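Local coordinates for periplasmic binding protein/LacI transcriptional regulator (Burkholderia graminis C4D1M, PDB 5HQJ) that binds D-arabinose in its pyranose form and probably serves as the solute-binding component of an ABC transporter for sugars, at residues L205-Q219 with E233-D247. Residues are numbered along the deposited sequence; the frame is centred on the assembly and turned at random.
Sequences LRAHPNLKGIFGVSQ and EFGAMKGKLEVLAFD. With 64K (alpha-D-arabinopyranose), chain B.
Strands 211-216 and 242-246 run side by side, parallel to within 3°, with Gly213 level with Glu242, Ile214 with Val243 and Phe215 with Leu244. Ile214 N donates to Glu242 O and Gly216 N to Leu244 O, while Glu242 N and Leu244 N return bonds to Lys212 O and Ile214 O. Beyond Gly216 the direct strand bonding gives out, and a water bridges the chains, accepting from Phe246 N at 2.9 Å and also contacting Ser218 O. The two are successive strands of a beta-alpha-beta unit, connected through helix 221-229, in the Rossmann-like C-terminal lobe of a periplasmic binding protein. As is usual in this fold, the ligand lies at the C-terminal ends of the strands: Gln219 N donates to O4 of the arabinopyranose, and the sugar's O3 makes a very short bond, 2.5 Å, to Asp247 OD2. Gln267 holds the other carboxylate oxygen, OD1. Val217 O lies over one face of the Phe246 ring, which also makes a cation-pi contact with Arg168. At the far end, Leu241 CD1 lies 3.8 Å from Ile214 CD1 and also meets Leu205 CD2, joining the sheet to the end of helix 194-207. Leu205 CB packs 3.7 Å from Phe234 CE1. With its middle torsions straight, Arg206 passes the edge of that ring and grips Glu233 side-on, NE to OE2 at 3.0 Å and NH2 to OE1 at 2.9 Å; both bonds are nearly straight, although the guanidinium and carboxylate planes are 34° apart. Lys240, extended as far as CE and bent only at its last torsion, reaches across to donate from NZ to Pro209 O at 3.2 Å.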
ATOM      1  N   LEU A 205     -17.112  -3.662  16.571  1.00 10.29           N
ATOM      2  CA  LEU A 205     -18.539  -3.609  16.381  1.00  9.45           C
ATOM      3  C   LEU A 205     -19.263  -3.880  17.695  1.00  9.02           C
ATOM      4  O   LEU A 205     -20.323  -3.324  17.927  1.00 13.51           O
ATOM      5  CB  LEU A 205     -18.978  -4.615  15.308  1.00 15.84           C
ATOM      6  CG  LEU A 205     -18.374  -4.417  13.908  1.00 15.85           C
ATOM      7  CD1 LEU A 205     -18.929  -5.495  12.962  1.00 16.92           C
ATOM      8  CD2 LEU A 205     -18.617  -3.056  13.386  1.00 22.83           C
ATOM      9  N   ARG A 206     -18.674  -4.720  18.547  1.00 16.51           N
ATOM     10  CA  ARG A 206     -19.286  -4.998  19.836  1.00 16.91           C
ATOM     11  C   ARG A 206     -19.220  -3.797  20.761  1.00 18.64           C
ATOM     12  O   ARG A 206     -20.182  -3.487  21.468  1.00 21.47           O
ATOM     13  CB  ARG A 206     -18.614  -6.201  20.498  1.00 18.32           C
ATOM     14  CG  ARG A 206     -18.884  -7.516  19.790  1.00 23.77           C
ATOM     15  CD  ARG A 206     -18.216  -8.694  20.487  1.00 33.39           C
ATOM     16  NE  ARG A 206     -18.375  -9.932  19.715  1.00 23.57           N
ATOM     17  CZ  ARG A 206     -17.382 -10.709  19.289  1.00 34.54           C
ATOM     18  NH1 ARG A 206     -16.112 -10.432  19.567  1.00 41.90           N
ATOM     19  NH2 ARG A 206     -17.670 -11.796  18.594  1.00 38.36           N
ATOM     20  N   ALA A 207     -18.079  -3.104  20.745  1.00 17.74           N
ATOM     21  CA  ALA A 207     -17.896  -1.935  21.608  1.00 25.75           C
ATOM     22  C   ALA A 207     -18.717  -0.718  21.168  1.00 30.77           C
ATOM     23  O   ALA A 207     -19.124   0.092  21.995  1.00 23.86           O
ATOM     24  CB  ALA A 207     -16.457  -1.579  21.665  1.00 20.75           C
ATOM     25  N   HIS A 208     -18.957  -0.593  19.867  1.00 20.07           N
ATOM     26  CA  HIS A 208     -19.685   0.553  19.324  1.00 16.20           C
ATOM     27  C   HIS A 208     -20.918   0.212  18.530  1.00 25.76           C
ATOM     28  O   HIS A 208     -20.877   0.252  17.314  1.00 21.72           O
ATOM     29  CB  HIS A 208     -18.718   1.367  18.443  1.00 17.79           C
ATOM     30  CG  HIS A 208     -17.425   1.651  19.127  1.00 14.85           C
ATOM     31  ND1 HIS A 208     -17.315   2.610  20.106  1.00 26.00           N
ATOM     32  CD2 HIS A 208     -16.206   1.064  19.027  1.00 20.19           C
ATOM     33  CE1 HIS A 208     -16.075   2.611  20.571  1.00 11.73           C
ATOM     34  NE2 HIS A 208     -15.383   1.700  19.922  1.00 22.64           N
ATOM     35  N   PRO A 209     -22.056  -0.079  19.204  1.00 24.76           N
ATOM     36  CA  PRO A 209     -23.248  -0.453  18.423  1.00 23.88           C
ATOM     37  C   PRO A 209     -23.809   0.682  17.561  1.00 19.23           C
ATOM     38  O   PRO A 209     -24.548   0.393  16.607  1.00 35.62           O
ATOM     39  CB  PRO A 209     -24.253  -0.868  19.503  1.00 27.51           C
ATOM     40  CG  PRO A 209     -23.824  -0.125  20.717  1.00 27.41           C
ATOM     41  CD  PRO A 209     -22.319  -0.086  20.651  1.00 43.38           C
ATOM     42  N   ASN A 210     -23.446   1.918  17.855  1.00 23.73           N
ATOM     43  CA  ASN A 210     -23.844   3.058  17.025  1.00 49.08           C
ATOM     44  C   ASN A 210     -22.723   3.553  16.092  1.00 34.92           C
ATOM     45  O   ASN A 210     -22.776   4.662  15.569  1.00 23.15           O
ATOM     46  CB  ASN A 210     -24.316   4.198  17.925  1.00 75.35           C
ATOM     47  CG  ASN A 210     -25.448   5.002  17.313  1.00 84.59           C
ATOM     48  OD1 ASN A 210     -26.172   4.529  16.437  1.00125.76           O
ATOM     49  ND2 ASN A 210     -25.608   6.228  17.781  1.00 66.85           N
ATOM     50  N   LEU A 211     -21.705   2.728  15.893  1.00 20.59           N
ATOM     51  CA  LEU A 211     -20.692   2.986  14.854  1.00 11.74           C
ATOM     52  C   LEU A 211     -21.397   3.261  13.522  1.00 14.15           C
ATOM     53  O   LEU A 211     -22.379   2.611  13.190  1.00 12.66           O
ATOM     54  CB  LEU A 211     -19.750   1.776  14.738  1.00  9.21           C
ATOM     55  CG  LEU A 211     -18.427   2.044  14.013  1.00 11.10           C
ATOM     56  CD1 LEU A 211     -17.517   2.932  14.789  1.00 10.06           C
ATOM     57  CD2 LEU A 211     -17.734   0.686  13.750  1.00 12.90           C
ATOM     58  N   LYS A 212     -20.920   4.227  12.769  1.00 10.58           N
ATOM     59  CA  LYS A 212     -21.525   4.618  11.507  1.00 10.04           C
ATOM     60  C   LYS A 212     -20.617   4.381  10.343  1.00  9.63           C
ATOM     61  O   LYS A 212     -21.071   4.288   9.215  1.00 12.38           O
ATOM     62  CB  LYS A 212     -21.935   6.088  11.520  1.00  8.58           C
ATOM     63  CG  LYS A 212     -23.033   6.382  12.551  1.00 14.56           C
ATOM     64  CD  LYS A 212     -24.343   5.668  12.243  1.00 33.59           C
ATOM     65  CE  LYS A 212     -25.317   5.788  13.400  1.00 55.49           C
ATOM     66  NZ  LYS A 212     -25.667   4.450  13.949  1.00 86.00           N
ATOM     67  N   GLY A 213     -19.301   4.354  10.584  1.00  9.56           N
ATOM     68  CA  GLY A 213     -18.370   4.106   9.509  1.00  8.27           C
ATOM     69  C   GLY A 213     -17.079   3.401   9.904  1.00  7.61           C
ATOM     70  O   GLY A 213     -16.607   3.521  11.028  1.00  7.97           O
ATOM     71  N   ILE A 214     -16.473   2.704   8.949  1.00  7.76           N
ATOM     72  CA  ILE A 214     -15.149   2.117   9.091  1.00  7.16           C
ATOM     73  C   ILE A 214     -14.277   2.436   7.881  1.00  9.57           C
ATOM     74  O   ILE A 214     -14.686   2.271   6.734  1.00  7.76           O
ATOM     75  CB  ILE A 214     -15.180   0.581   9.257  1.00  9.79           C
ATOM     76  CG1 ILE A 214     -16.051   0.190  10.432  1.00 12.06           C
ATOM     77  CG2 ILE A 214     -13.737   0.015   9.380  1.00 10.14           C
ATOM     78  CD1 ILE A 214     -16.245  -1.358  10.600  1.00 15.56           C
ATOM     79  N   PHE A 215     -13.045   2.804   8.149  1.00  6.79           N
ATOM     80  CA  PHE A 215     -11.996   2.933   7.128  1.00  6.81           C
ATOM     81  C   PHE A 215     -11.002   1.784   7.240  1.00  7.79           C
ATOM     82  O   PHE A 215     -10.437   1.573   8.340  1.00  8.33           O
ATOM     83  CB  PHE A 215     -11.154   4.184   7.308  1.00  6.35           C
ATOM     84  CG  PHE A 215     -11.888   5.491   7.296  1.00  6.14           C
ATOM     85  CD1 PHE A 215     -12.475   5.990   8.456  1.00  5.88           C
ATOM     86  CD2 PHE A 215     -11.892   6.312   6.158  1.00  7.80           C
ATOM     87  CE1 PHE A 215     -13.115   7.238   8.464  1.00  5.71           C
ATOM     88  CE2 PHE A 215     -12.528   7.529   6.181  1.00  6.93           C
ATOM     89  CZ  PHE A 215     -13.120   8.002   7.328  1.00  7.74           C
ATOM     90  N   GLY A 216     -10.732   1.096   6.140  1.00  7.36           N
ATOM     91  CA  GLY A 216      -9.655   0.130   6.098  1.00  7.53           C
ATOM     92  C   GLY A 216      -8.560   0.732   5.241  1.00 10.11           C
ATOM     93  O   GLY A 216      -8.777   0.948   4.052  1.00 12.45           O
ATOM     94  N   VAL A 217      -7.427   1.100   5.839  1.00  8.08           N
ATOM     95  CA  VAL A 217      -6.386   1.796   5.107  1.00  7.78           C
ATOM     96  C   VAL A 217      -5.292   0.841   4.578  1.00  9.02           C
ATOM     97  O   VAL A 217      -4.334   1.296   3.928  1.00 13.53           O
ATOM     98  CB  VAL A 217      -5.714   2.910   5.949  1.00 11.13           C
ATOM     99  CG1 VAL A 217      -6.744   4.015   6.240  1.00  8.83           C
ATOM    100  CG2 VAL A 217      -4.981   2.361   7.228  1.00  8.40           C
ATOM    101  N   SER A 218      -5.408  -0.454   4.884  1.00 10.19           N
ATOM    102  CA  SER A 218      -4.501  -1.478   4.361  1.00 10.23           C
ATOM    103  C   SER A 218      -5.314  -2.590   3.670  1.00 14.19           C
ATOM    104  O   SER A 218      -6.520  -2.624   3.769  1.00 13.75           O
ATOM    105  CB  SER A 218      -3.628  -2.043   5.473  1.00 13.50           C
ATOM    106  OG  SER A 218      -4.395  -2.846   6.327  1.00 14.95           O
ATOM    107  N   GLN A 219      -4.658  -3.477   2.932  1.00 25.90           N
ATOM    108  CA  GLN A 219      -5.430  -4.335   2.036  1.00 49.74           C
ATOM    109  C   GLN A 219      -6.333  -5.313   2.796  1.00 22.65           C
ATOM    110  O   GLN A 219      -7.336  -5.717   2.242  1.00 19.96           O
ATOM    111  CB  GLN A 219      -4.528  -5.101   1.039  1.00 64.34           C
ATOM    112  CG  GLN A 219      -3.272  -5.727   1.593  1.00 79.06           C
ATOM    113  CD  GLN A 219      -3.559  -6.708   2.688  1.00 83.83           C
ATOM    114  OE1 GLN A 219      -3.399  -6.406   3.866  1.00110.16           O
ATOM    115  NE2 GLN A 219      -3.992  -7.896   2.310  1.00 52.04           N
ATOM    116  N   GLU A 233     -23.834 -13.401  13.777  1.00 18.50           N
ATOM    117  CA  GLU A 233     -23.738 -12.432  14.871  1.00 22.76           C
ATOM    118  C   GLU A 233     -23.845 -11.000  14.423  1.00 18.05           C
ATOM    119  O   GLU A 233     -24.445 -10.189  15.126  1.00 24.33           O
ATOM    120  CB  GLU A 233     -22.422 -12.566  15.670  1.00 26.17           C
ATOM    121  CG  GLU A 233     -22.306 -11.445  16.742  1.00 32.89           C
ATOM    122  CD  GLU A 233     -21.157 -11.604  17.745  1.00 26.44           C
ATOM    123  OE1 GLU A 233     -20.352 -12.550  17.631  1.00 20.75           O
ATOM    124  OE2 GLU A 233     -21.082 -10.753  18.672  1.00 27.72           O
ATOM    125  N   PHE A 234     -23.260 -10.636  13.275  1.00 16.82           N
ATOM    126  CA  PHE A 234     -23.221  -9.235  12.871  1.00 13.21           C
ATOM    127  C   PHE A 234     -23.992  -8.897  11.593  1.00 21.54           C
ATOM    128  O   PHE A 234     -23.951  -7.749  11.134  1.00 21.35           O
ATOM    129  CB  PHE A 234     -21.773  -8.770  12.688  1.00 17.70           C
ATOM    130  CG  PHE A 234     -20.925  -8.894  13.942  1.00 17.66           C
ATOM    131  CD1 PHE A 234     -20.995  -7.924  14.938  1.00 21.78           C
ATOM    132  CD2 PHE A 234     -20.034  -9.947  14.108  1.00 20.93           C
ATOM    133  CE1 PHE A 234     -20.200  -8.037  16.104  1.00 17.15           C
ATOM    134  CE2 PHE A 234     -19.244 -10.053  15.259  1.00 22.36           C
ATOM    135  CZ  PHE A 234     -19.339  -9.090  16.252  1.00 14.70           C
ATOM    136  N   GLY A 235     -24.690  -9.881  11.034  1.00 26.45           N
ATOM    137  CA  GLY A 235     -25.417  -9.714   9.781  1.00 43.91           C
ATOM    138  C   GLY A 235     -26.319  -8.488   9.715  1.00 42.38           C
ATOM    139  O   GLY A 235     -26.493  -7.867   8.659  1.00 28.68           O
ATOM    140  N   ALA A 236     -26.891  -8.126  10.854  1.00 28.99           N
ATOM    141  CA  ALA A 236     -27.848  -7.018  10.893  1.00 26.63           C
ATOM    142  C   ALA A 236     -27.175  -5.655  10.717  1.00 31.87           C
ATOM    143  O   ALA A 236     -27.844  -4.641  10.524  1.00 44.23           O
ATOM    144  CB  ALA A 236     -28.620  -7.070  12.186  1.00 37.66           C
HETATM  145  N   MSE A 237     -25.850  -5.645  10.776  1.00 27.52           N
HETATM  146  CA  MSE A 237     -25.057  -4.450  10.564  1.00 30.63           C
HETATM  147  C   MSE A 237     -24.909  -4.152   9.069  1.00 12.63           C
HETATM  148  O   MSE A 237     -24.484  -3.083   8.678  1.00 14.04           O
HETATM  149  CB  MSE A 237     -23.691  -4.638  11.209  1.00 69.23           C
HETATM  150  CG  MSE A 237     -23.771  -5.028  12.673  1.00105.20           C
HETATM  151 SE   MSE A 237     -22.711  -3.841  13.753  1.00331.42          SE
HETATM  152  CE  MSE A 237     -23.501  -2.185  13.129  1.00 20.46           C
ATOM    153  N   LYS A 238     -25.259  -5.138   8.238  1.00 23.69           N
ATOM    154  CA  LYS A 238     -25.163  -4.962   6.795  1.00 21.67           C
ATOM    155  C   LYS A 238     -26.053  -3.801   6.370  1.00 20.45           C
ATOM    156  O   LYS A 238     -27.244  -3.809   6.678  1.00 23.42           O
ATOM    157  CB  LYS A 238     -25.584  -6.247   6.074  1.00 24.88           C
ATOM    158  CG  LYS A 238     -25.308  -6.234   4.564  1.00 32.54           C
ATOM    159  CD  LYS A 238     -26.091  -7.337   3.833  1.00 39.84           C
ATOM    160  CE  LYS A 238     -25.589  -7.559   2.403  1.00 50.08           C
ATOM    161  NZ  LYS A 238     -25.420  -6.300   1.647  1.00 59.13           N
ATOM    162  N   GLY A 239     -25.489  -2.823   5.667  1.00 16.35           N
ATOM    163  CA  GLY A 239     -26.237  -1.646   5.223  1.00 17.83           C
ATOM    164  C   GLY A 239     -26.279  -0.498   6.232  1.00 20.95           C
ATOM    165  O   GLY A 239     -26.727   0.603   5.936  1.00 23.21           O
ATOM    166  N   LYS A 240     -25.835  -0.771   7.439  1.00 17.77           N
ATOM    167  CA  LYS A 240     -25.875   0.225   8.508  1.00 14.47           C
ATOM    168  C   LYS A 240     -24.611   1.060   8.542  1.00 19.13           C
ATOM    169  O   LYS A 240     -24.592   2.244   8.939  1.00 19.46           O
ATOM    170  CB  LYS A 240     -26.103  -0.498   9.847  1.00 34.67           C
ATOM    171  CG  LYS A 240     -25.809   0.298  11.098  1.00 69.66           C
ATOM    172  CD  LYS A 240     -26.433  -0.360  12.337  1.00 73.97           C
ATOM    173  CE  LYS A 240     -26.072   0.380  13.627  1.00 80.81           C
ATOM    174  NZ  LYS A 240     -24.769   1.112  13.547  1.00 82.91           N
ATOM    175  N   LEU A 241     -23.537   0.436   8.111  1.00 16.22           N
ATOM    176  CA  LEU A 241     -22.232   1.070   8.159  1.00 17.95           C
ATOM    177  C   LEU A 241     -21.798   1.536   6.806  1.00 13.97           C
ATOM    178  O   LEU A 241     -22.060   0.875   5.794  1.00 21.17           O
ATOM    179  CB  LEU A 241     -21.195   0.095   8.671  1.00 19.81           C
ATOM    180  CG  LEU A 241     -21.165  -0.303  10.120  1.00 30.26           C
ATOM    181  CD1 LEU A 241     -20.050  -1.317  10.233  1.00 18.39           C
ATOM    182  CD2 LEU A 241     -20.947   0.891  11.025  1.00 47.50           C
ATOM    183  N   GLU A 242     -21.086   2.647   6.782  1.00 12.45           N
ATOM    184  CA  GLU A 242     -20.373   3.035   5.612  1.00 11.72           C
ATOM    185  C   GLU A 242     -18.923   2.569   5.713  1.00 14.05           C
ATOM    186  O   GLU A 242     -18.172   3.036   6.593  1.00 13.13           O
ATOM    187  CB  GLU A 242     -20.452   4.553   5.470  1.00 18.26           C
ATOM    188  CG  GLU A 242     -20.145   5.089   4.118  1.00 28.82           C
ATOM    189  CD  GLU A 242     -21.261   4.843   3.098  1.00 34.00           C
ATOM    190  OE1 GLU A 242     -22.447   4.700   3.473  1.00 31.04           O
ATOM    191  OE2 GLU A 242     -20.930   4.814   1.906  1.00 31.38           O
ATOM    192  N   VAL A 243     -18.535   1.686   4.801  1.00 13.19           N
ATOM    193  CA  VAL A 243     -17.230   1.061   4.822  1.00 10.31           C
ATOM    194  C   VAL A 243     -16.422   1.462   3.594  1.00  9.98           C
ATOM    195  O   VAL A 243     -16.814   1.245   2.456  1.00 11.75           O
ATOM    196  CB  VAL A 243     -17.338  -0.486   4.881  1.00 14.86           C
ATOM    197  CG1 VAL A 243     -15.934  -1.141   4.857  1.00 11.67           C
ATOM    198  CG2 VAL A 243     -18.160  -0.921   6.104  1.00 10.92           C
ATOM    199  N   LEU A 244     -15.274   2.058   3.838  1.00  9.86           N
ATOM    200  CA  LEU A 244     -14.330   2.445   2.794  1.00  9.58           C
ATOM    201  C   LEU A 244     -13.040   1.665   2.998  1.00  9.67           C
ATOM    202  O   LEU A 244     -12.519   1.593   4.116  1.00 10.97           O
ATOM    203  CB  LEU A 244     -14.055   3.952   2.831  1.00 11.29           C
ATOM    204  CG  LEU A 244     -15.261   4.874   2.698  1.00 12.75           C
ATOM    205  CD1 LEU A 244     -14.852   6.377   2.736  1.00 11.63           C
ATOM    206  CD2 LEU A 244     -15.986   4.605   1.364  1.00 13.02           C
ATOM    207  N   ALA A 245     -12.530   1.061   1.938  1.00  9.58           N
ATOM    208  CA  ALA A 245     -11.417   0.158   2.073  1.00 10.51           C
ATOM    209  C   ALA A 245     -10.370   0.504   1.035  1.00 14.93           C
ATOM    210  O   ALA A 245     -10.633   1.285   0.159  1.00 16.58           O
ATOM    211  CB  ALA A 245     -11.873  -1.296   1.914  1.00 10.21           C
ATOM    212  N   PHE A 246      -9.201  -0.095   1.186  1.00 13.92           N
ATOM    213  CA  PHE A 246      -8.065   0.090   0.290  1.00 14.05           C
ATOM    214  C   PHE A 246      -7.791  -1.162  -0.537  1.00 16.57           C
ATOM    215  O   PHE A 246      -7.942  -2.304  -0.071  1.00 17.44           O
ATOM    216  CB  PHE A 246      -6.816   0.470   1.103  1.00 15.42           C
ATOM    217  CG  PHE A 246      -6.211   1.788   0.721  1.00 12.44           C
ATOM    218  CD1 PHE A 246      -5.165   1.846  -0.170  1.00 16.76           C
ATOM    219  CD2 PHE A 246      -6.684   2.983   1.242  1.00 11.38           C
ATOM    220  CE1 PHE A 246      -4.622   3.063  -0.529  1.00 12.63           C
ATOM    221  CE2 PHE A 246      -6.122   4.199   0.891  1.00 13.16           C
ATOM    222  CZ  PHE A 246      -5.103   4.232   0.006  1.00 13.96           C
ATOM    223  N   ASP A 247      -7.418  -0.907  -1.792  1.00 12.09           N
ATOM    224  CA  ASP A 247      -6.927  -1.899  -2.759  1.00 10.96           C
ATOM    225  C   ASP A 247      -8.082  -2.709  -3.326  1.00 16.40           C
ATOM    226  O   ASP A 247      -9.245  -2.490  -2.970  1.00 15.29           O
ATOM    227  CB  ASP A 247      -5.854  -2.767  -2.127  1.00  9.97           C
ATOM    228  CG  ASP A 247      -4.676  -1.945  -1.596  1.00 17.45           C
ATOM    229  OD1 ASP A 247      -4.279  -0.924  -2.239  1.00 13.79           O
ATOM    230  OD2 ASP A 247      -4.137  -2.276  -0.517  1.00 19.02           O
TER
HETATM  231  O2  64K B 401       0.072   0.251  -0.270  1.00 16.25           O
HETATM  232  C2  64K B 401      -0.119  -0.807   0.729  1.00 23.94           C
HETATM  233  C3  64K B 401      -1.333  -1.583   0.331  1.00 16.72           C
HETATM  234  O3  64K B 401      -2.479  -0.821   0.640  1.00 17.68           O
HETATM  235  C4  64K B 401      -1.465  -2.884   1.116  1.00 25.40           C
HETATM  236  O4  64K B 401      -1.760  -2.648   2.505  1.00 27.04           O
HETATM  237  C5  64K B 401      -0.211  -3.630   1.052  1.00 16.43           C
HETATM  238  O5  64K B 401       0.834  -2.845   1.676  1.00 16.05           O
HETATM  239  C1  64K B 401       1.089  -1.701   0.759  1.00 22.94           C
HETATM  240  O1  64K B 401       2.155  -0.982   1.248  1.00 12.46           O
HETATM  241  O   HOH W   1     -23.744   4.670   8.408  1.00 17.90           O
HETATM  242  O   HOH W   2      -8.858  -2.666   2.548  1.00 13.96           O
HETATM  243  O   HOH W   3      -8.169  -4.961  -0.730  1.00 20.41           O